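Local coordinates for protein polysaccharide deacetylase (Bacillus anthracis, PDB 2J13) that probably removes acetyl groups from bacterial cell-wall peptidoglycan, as a zinc-binding carbohydrate esterase of family 4, at residues L59-T70 with V82-Y92. Sequence-based numbering, arbitrary orientation. Where two conformers were deposited one is given.
Sequences LTFDNGYENGYT and VPATFFVTGHY. With ZN (zinc ion), chain E.
Y92 turns its CG away from the backbone N (chi1 -163°), and E66, extended at chi1 but bent at chi2, swings its carboxylate round to meet it. The phenol OH donates to E66 OE1 at 2.7 Å, on the anti side and out of the carboxylate plane, while T70 OG1 uses the syn lone pair of the same oxygen at 2.6 Å. T70 N takes the syn lone pair of E66 OE2, and G68 N comes to the same oxygen from above the carboxylate plane, so four donors grip this carboxylate, three of them from G68 and T70 where the chain enters helix 70-80. N63 CB sits over the middle of the Y92 ring, 3.7 Å from its centroid, a CH-pi contact. Strands 56-63 and 84-88, the two strands of a right-handed beta-alpha-beta crossover through helix 70-80, run parallel in the NodB homology domain, in family 4 esterases a distorted (beta/alpha) barrel; F87 N to F61 O (2.8 Å) is one rung of their ladder. F61 and F86 point the same way on the helix-covered face, their nearly parallel rings slid apart with centroids 5.1 Å apart. N63 ND2 lies at the F86 ring edge, 3.5 Å from CD2. On the other face, D62 OD1 approaches F87 CD2 at 3.5 Å, its carboxylate almost perpendicular to the ring and salt-bridged to R152.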
ATOM      1  N   LEU A  59      -0.806  -0.215  -8.921  1.00 18.02           N
ATOM      2  CA  LEU A  59       0.556  -0.392  -8.494  0.50 17.18           C
ATOM      3  C   LEU A  59       0.771   0.201  -7.095  1.00 17.84           C
ATOM      4  O   LEU A  59       0.384   1.356  -6.825  1.00 17.78           O
ATOM      5  CB  LEU A  59       1.465   0.268  -9.530  0.50 17.71           C
ATOM      6  CG  LEU A  59       2.958   0.197  -9.331  0.50 15.00           C
ATOM      7  CD1 LEU A  59       3.395  -1.250  -9.303  0.50 16.00           C
ATOM      8  CD2 LEU A  59       3.737   0.977 -10.400  0.50 16.76           C
ATOM      9  N   THR A  60       1.422  -0.575  -6.227  1.00 17.99           N
ATOM     10  CA  THR A  60       1.773  -0.113  -4.895  1.00 16.57           C
ATOM     11  C   THR A  60       3.169  -0.587  -4.537  1.00 17.03           C
ATOM     12  O   THR A  60       3.661  -1.561  -5.110  1.00 17.38           O
ATOM     13  CB  THR A  60       0.788  -0.612  -3.827  1.00 16.72           C
ATOM     14  OG1 THR A  60       0.958  -2.023  -3.620  1.00 17.82           O
ATOM     15  CG2 THR A  60      -0.650  -0.281  -4.191  1.00 16.81           C
ATOM     16  N   PHE A  61       3.780   0.140  -3.611  1.00 16.91           N
ATOM     17  CA  PHE A  61       5.109  -0.158  -3.058  1.00 17.20           C
ATOM     18  C   PHE A  61       5.028   0.030  -1.550  1.00 18.14           C
ATOM     19  O   PHE A  61       4.299   0.908  -1.072  1.00 18.02           O
ATOM     20  CB  PHE A  61       6.184   0.789  -3.597  1.00 17.96           C
ATOM     21  CG  PHE A  61       6.385   0.712  -5.088  1.00 19.50           C
ATOM     22  CD1 PHE A  61       5.607   1.448  -5.934  1.00 20.31           C
ATOM     23  CD2 PHE A  61       7.381  -0.085  -5.631  1.00 22.70           C
ATOM     24  CE1 PHE A  61       5.814   1.378  -7.332  1.00 20.28           C
ATOM     25  CE2 PHE A  61       7.560  -0.141  -6.995  1.00 20.97           C
ATOM     26  CZ  PHE A  61       6.736   0.553  -7.817  1.00 20.22           C
ATOM     27  N   ASP A  62       5.821  -0.760  -0.811  1.00 18.24           N
ATOM     28  CA  ASP A  62       6.014  -0.531   0.624  1.00 19.03           C
ATOM     29  C   ASP A  62       7.426   0.008   0.872  1.00 20.62           C
ATOM     30  O   ASP A  62       8.418  -0.504   0.329  1.00 22.16           O
ATOM     31  CB  ASP A  62       5.790  -1.803   1.440  1.00 19.14           C
ATOM     32  CG  ASP A  62       4.383  -2.297   1.387  1.00 20.74           C
ATOM     33  OD1 ASP A  62       3.519  -1.576   0.849  1.00 19.94           O
ATOM     34  OD2 ASP A  62       4.143  -3.475   1.810  1.00 21.81           O
ATOM     35  N   ASN A  63       7.507   1.037   1.711  1.00 21.94           N
ATOM     36  CA  ASN A  63       8.705   1.790   1.929  1.00 23.37           C
ATOM     37  C   ASN A  63       9.012   1.894   3.402  1.00 25.41           C
ATOM     38  O   ASN A  63       8.726   2.880   4.049  1.00 23.87           O
ATOM     39  CB  ASN A  63       8.564   3.168   1.323  1.00 24.57           C
ATOM     40  CG  ASN A  63       8.307   3.112  -0.143  1.00 24.59           C
ATOM     41  OD1 ASN A  63       9.194   3.388  -0.931  1.00 31.23           O
ATOM     42  ND2 ASN A  63       7.097   2.738  -0.528  1.00 29.81           N
ATOM     43  N   GLY A  64       9.545   0.797   3.921  1.00 29.05           N
ATOM     44  CA  GLY A  64      10.108   0.766   5.259  1.00 31.04           C
ATOM     45  C   GLY A  64      11.621   0.817   5.237  1.00 33.28           C
ATOM     46  O   GLY A  64      12.238   0.980   6.283  1.00 33.94           O
ATOM     47  N   TYR A  65      12.219   0.593   4.069  1.00 34.68           N
ATOM     48  CA  TYR A  65      13.662   0.662   3.911  0.50 35.47           C
ATOM     49  C   TYR A  65      13.978   1.337   2.575  1.00 35.80           C
ATOM     50  O   TYR A  65      13.205   1.204   1.604  1.00 37.14           O
ATOM     51  CB  TYR A  65      14.231  -0.752   3.957  0.50 36.62           C
ATOM     52  CG  TYR A  65      15.730  -0.831   3.943  0.50 37.10           C
ATOM     53  CD1 TYR A  65      16.464  -0.664   5.110  0.50 38.66           C
ATOM     54  CD2 TYR A  65      16.421  -1.106   2.761  0.50 35.68           C
ATOM     55  CE1 TYR A  65      17.847  -0.755   5.103  0.50 40.22           C
ATOM     56  CE2 TYR A  65      17.804  -1.191   2.741  0.50 36.16           C
ATOM     57  CZ  TYR A  65      18.509  -1.016   3.913  0.50 38.09           C
ATOM     58  OH  TYR A  65      19.880  -1.104   3.900  0.50 36.95           O
ATOM     59  N   GLU A  66      15.075   2.085   2.517  1.00 35.70           N
ATOM     60  CA  GLU A  66      15.518   2.682   1.247  1.00 35.60           C
ATOM     61  C   GLU A  66      16.774   1.983   0.760  1.00 35.76           C
ATOM     62  O   GLU A  66      17.832   2.118   1.363  1.00 35.89           O
ATOM     63  CB  GLU A  66      15.791   4.182   1.359  1.00 35.28           C
ATOM     64  CG  GLU A  66      16.267   4.882   0.050  1.00 36.28           C
ATOM     65  CD  GLU A  66      15.335   4.679  -1.130  1.00 36.87           C
ATOM     66  OE1 GLU A  66      14.085   4.635  -0.918  1.00 37.25           O
ATOM     67  OE2 GLU A  66      15.857   4.576  -2.281  1.00 34.45           O
ATOM     68  N   ASN A  67      16.651   1.291  -0.366  1.00 35.65           N
ATOM     69  CA  ASN A  67      17.750   0.553  -0.963  1.00 36.47           C
ATOM     70  C   ASN A  67      18.564   1.394  -1.931  1.00 36.44           C
ATOM     71  O   ASN A  67      19.636   0.972  -2.359  1.00 37.53           O
ATOM     72  CB  ASN A  67      17.213  -0.668  -1.694  1.00 37.20           C
ATOM     73  CG  ASN A  67      16.768  -1.772  -0.756  1.00 38.33           C
ATOM     74  OD1 ASN A  67      15.587  -1.894  -0.426  1.00 39.10           O
ATOM     75  ND2 ASN A  67      17.716  -2.610  -0.359  1.00 41.27           N
ATOM     76  N   GLY A  68      18.054   2.572  -2.273  1.00 35.63           N
ATOM     77  CA  GLY A  68      18.749   3.543  -3.134  1.00 35.32           C
ATOM     78  C   GLY A  68      18.196   3.634  -4.553  1.00 34.82           C
ATOM     79  O   GLY A  68      18.780   4.316  -5.430  1.00 34.86           O
ATOM     80  N   TYR A  69      17.063   2.986  -4.802  1.00 32.49           N
ATOM     81  CA  TYR A  69      16.481   2.976  -6.159  1.00 31.50           C
ATOM     82  C   TYR A  69      15.089   3.611  -6.258  1.00 30.04           C
ATOM     83  O   TYR A  69      14.487   3.626  -7.325  1.00 27.31           O
ATOM     84  CB  TYR A  69      16.477   1.535  -6.668  1.00 33.26           C
ATOM     85  CG  TYR A  69      17.869   0.969  -6.619  1.00 34.84           C
ATOM     86  CD1 TYR A  69      18.830   1.419  -7.509  1.00 37.27           C
ATOM     87  CD2 TYR A  69      18.242   0.044  -5.646  1.00 35.11           C
ATOM     88  CE1 TYR A  69      20.124   0.958  -7.460  1.00 37.93           C
ATOM     89  CE2 TYR A  69      19.570  -0.443  -5.591  1.00 36.46           C
ATOM     90  CZ  TYR A  69      20.487   0.027  -6.512  1.00 37.15           C
ATOM     91  OH  TYR A  69      21.800  -0.403  -6.524  1.00 37.31           O
ATOM     92  N   THR A  70      14.545   4.102  -5.143  1.00 28.67           N
ATOM     93  CA  THR A  70      13.217   4.684  -5.208  1.00 27.50           C
ATOM     94  C   THR A  70      13.166   5.882  -6.165  1.00 27.18           C
ATOM     95  O   THR A  70      12.167   6.089  -6.810  1.00 26.00           O
ATOM     96  CB  THR A  70      12.696   5.018  -3.822  1.00 27.64           C
ATOM     97  OG1 THR A  70      12.727   3.803  -3.030  1.00 28.47           O
ATOM     98  CG2 THR A  70      11.280   5.587  -3.898  1.00 27.86           C
ATOM     99  N   VAL A  82       2.276   6.793 -14.707  1.00 25.60           N
ATOM    100  CA  VAL A  82       1.618   5.721 -13.978  1.00 24.86           C
ATOM    101  C   VAL A  82       1.558   6.143 -12.508  1.00 23.83           C
ATOM    102  O   VAL A  82       2.610   6.473 -11.939  1.00 25.12           O
ATOM    103  CB  VAL A  82       2.451   4.399 -14.111  1.00 23.87           C
ATOM    104  CG1 VAL A  82       2.002   3.368 -13.110  1.00 23.95           C
ATOM    105  CG2 VAL A  82       2.322   3.853 -15.537  1.00 24.70           C
ATOM    106  N   PRO A  83       0.352   6.150 -11.918  1.00 23.26           N
ATOM    107  CA  PRO A  83       0.186   6.455 -10.503  1.00 23.24           C
ATOM    108  C   PRO A  83       0.473   5.248  -9.616  1.00 22.03           C
ATOM    109  O   PRO A  83       0.231   4.121 -10.007  1.00 22.05           O
ATOM    110  CB  PRO A  83      -1.296   6.815 -10.414  1.00 24.14           C
ATOM    111  CG  PRO A  83      -1.952   5.987 -11.423  1.00 24.29           C
ATOM    112  CD  PRO A  83      -0.944   5.877 -12.559  1.00 23.33           C
ATOM    113  N   ALA A  84       0.985   5.512  -8.420  1.00 21.13           N
ATOM    114  CA  ALA A  84       1.209   4.456  -7.436  1.00 19.78           C
ATOM    115  C   ALA A  84       0.911   4.975  -6.043  1.00 19.74           C
ATOM    116  O   ALA A  84       0.854   6.191  -5.811  1.00 19.45           O
ATOM    117  CB  ALA A  84       2.643   3.984  -7.511  1.00 20.48           C
ATOM    118  N   THR A  85       0.678   4.048  -5.115  1.00 18.36           N
ATOM    119  CA  THR A  85       0.654   4.355  -3.692  1.00 17.60           C
ATOM    120  C   THR A  85       1.938   3.778  -3.072  1.00 17.25           C
ATOM    121  O   THR A  85       2.268   2.609  -3.307  1.00 18.59           O
ATOM    122  CB  THR A  85      -0.594   3.822  -2.937  1.00 18.38           C
ATOM    123  OG1 THR A  85      -1.768   4.511  -3.386  1.00 20.95           O
ATOM    124  CG2 THR A  85      -0.456   4.015  -1.408  1.00 17.87           C
ATOM    125  N   PHE A  86       2.624   4.602  -2.279  1.00 16.93           N
ATOM    126  CA  PHE A  86       3.805   4.243  -1.506  1.00 17.43           C
ATOM    127  C   PHE A  86       3.382   4.234  -0.038  1.00 17.22           C
ATOM    128  O   PHE A  86       3.049   5.291   0.521  1.00 17.03           O
ATOM    129  CB  PHE A  86       4.922   5.272  -1.709  1.00 18.99           C
ATOM    130  CG  PHE A  86       5.462   5.299  -3.121  1.00 20.01           C
ATOM    131  CD1 PHE A  86       4.837   6.049  -4.088  1.00 21.24           C
ATOM    132  CD2 PHE A  86       6.561   4.540  -3.460  1.00 20.34           C
ATOM    133  CE1 PHE A  86       5.307   6.046  -5.396  1.00 21.67           C
ATOM    134  CE2 PHE A  86       7.066   4.557  -4.780  1.00 19.93           C
ATOM    135  CZ  PHE A  86       6.424   5.337  -5.726  1.00 20.92           C
ATOM    136  N   PHE A  87       3.398   3.042   0.562  1.00 16.17           N
ATOM    137  CA  PHE A  87       3.065   2.861   1.973  1.00 16.05           C
ATOM    138  C   PHE A  87       4.327   3.038   2.770  1.00 16.75           C
ATOM    139  O   PHE A  87       5.205   2.201   2.713  1.00 19.63           O
ATOM    140  CB  PHE A  87       2.461   1.451   2.218  1.00 16.01           C
ATOM    141  CG  PHE A  87       1.108   1.297   1.649  1.00 15.29           C
ATOM    142  CD1 PHE A  87      -0.011   1.698   2.351  1.00 15.92           C
ATOM    143  CD2 PHE A  87       0.925   0.683   0.394  1.00 15.59           C
ATOM    144  CE1 PHE A  87      -1.294   1.573   1.787  1.00 16.27           C
ATOM    145  CE2 PHE A  87      -0.345   0.597  -0.160  1.00 17.44           C
ATOM    146  CZ  PHE A  87      -1.464   1.021   0.558  1.00 17.27           C
ATOM    147  N   VAL A  88       4.425   4.151   3.492  1.00 17.13           N
ATOM    148  CA  VAL A  88       5.665   4.566   4.185  1.00 17.47           C
ATOM    149  C   VAL A  88       5.630   4.341   5.701  1.00 17.72           C
ATOM    150  O   VAL A  88       4.579   4.453   6.331  1.00 17.37           O
ATOM    151  CB  VAL A  88       6.007   6.077   3.898  1.00 18.73           C
ATOM    152  CG1 VAL A  88       6.125   6.293   2.369  1.00 18.33           C
ATOM    153  CG2 VAL A  88       4.960   6.982   4.525  1.00 18.49           C
ATOM    154  N   THR A  89       6.787   4.029   6.274  1.00 19.23           N
ATOM    155  CA  THR A  89       6.923   3.980   7.729  1.00 20.44           C
ATOM    156  C   THR A  89       7.488   5.304   8.287  1.00 22.57           C
ATOM    157  O   THR A  89       7.946   6.162   7.550  1.00 22.90           O
ATOM    158  CB  THR A  89       7.859   2.862   8.157  1.00 21.50           C
ATOM    159  OG1 THR A  89       9.201   3.129   7.713  1.00 22.34           O
ATOM    160  CG2 THR A  89       7.373   1.477   7.639  1.00 20.68           C
ATOM    161  N   GLY A  90       7.507   5.435   9.602  1.00 24.63           N
ATOM    162  CA  GLY A  90       8.130   6.605  10.252  1.00 25.99           C
ATOM    163  C   GLY A  90       9.626   6.728  10.020  1.00 27.68           C
ATOM    164  O   GLY A  90      10.132   7.846   9.811  1.00 29.69           O
ATOM    165  N   HIS A  91      10.344   5.605  10.019  1.00 28.74           N
ATOM    166  CA  HIS A  91      11.772   5.596   9.736  1.00 30.18           C
ATOM    167  C   HIS A  91      12.030   6.114   8.340  1.00 29.70           C
ATOM    168  O   HIS A  91      12.920   6.916   8.103  1.00 30.00           O
ATOM    169  CB  HIS A  91      12.339   4.178   9.861  1.00 32.01           C
ATOM    170  CG  HIS A  91      13.786   4.049   9.469  1.00 36.33           C
ATOM    171  ND1 HIS A  91      14.824   4.424  10.301  1.00 39.39           N
ATOM    172  CD2 HIS A  91      14.366   3.560   8.347  1.00 38.21           C
ATOM    173  CE1 HIS A  91      15.976   4.187   9.702  1.00 40.62           C
ATOM    174  NE2 HIS A  91      15.729   3.660   8.518  1.00 41.10           N
ATOM    175  N   TYR A  92      11.197   5.682   7.405  1.00 27.51           N
ATOM    176  CA  TYR A  92      11.332   6.146   6.040  1.00 27.25           C
ATOM    177  C   TYR A  92      11.074   7.657   5.956  1.00 27.10           C
ATOM    178  O   TYR A  92      11.868   8.388   5.364  1.00 28.21           O
ATOM    179  CB  TYR A  92      10.382   5.375   5.125  1.00 26.03           C
ATOM    180  CG  TYR A  92      10.762   5.519   3.676  1.00 25.93           C
ATOM    181  CD1 TYR A  92      10.273   6.562   2.932  1.00 23.72           C
ATOM    182  CD2 TYR A  92      11.615   4.626   3.076  1.00 25.99           C
ATOM    183  CE1 TYR A  92      10.638   6.727   1.619  1.00 26.52           C
ATOM    184  CE2 TYR A  92      12.000   4.783   1.764  1.00 27.75           C
ATOM    185  CZ  TYR A  92      11.485   5.832   1.038  1.00 26.73           C
ATOM    186  OH  TYR A  92      11.846   6.039  -0.269  1.00 28.96           O
TER
HETATM  187 ZN    ZN E1239      14.747   4.900  12.089  1.00 57.55          ZN
HETATM  188  O   HOH W   1      -1.306   2.023 -10.785  1.00 22.35           O
HETATM  189  O   HOH W   2      10.782   1.129   8.590  0.50 23.02           O
HETATM  190  O   HOH W   3      15.019   7.147  12.536  1.00 64.53           O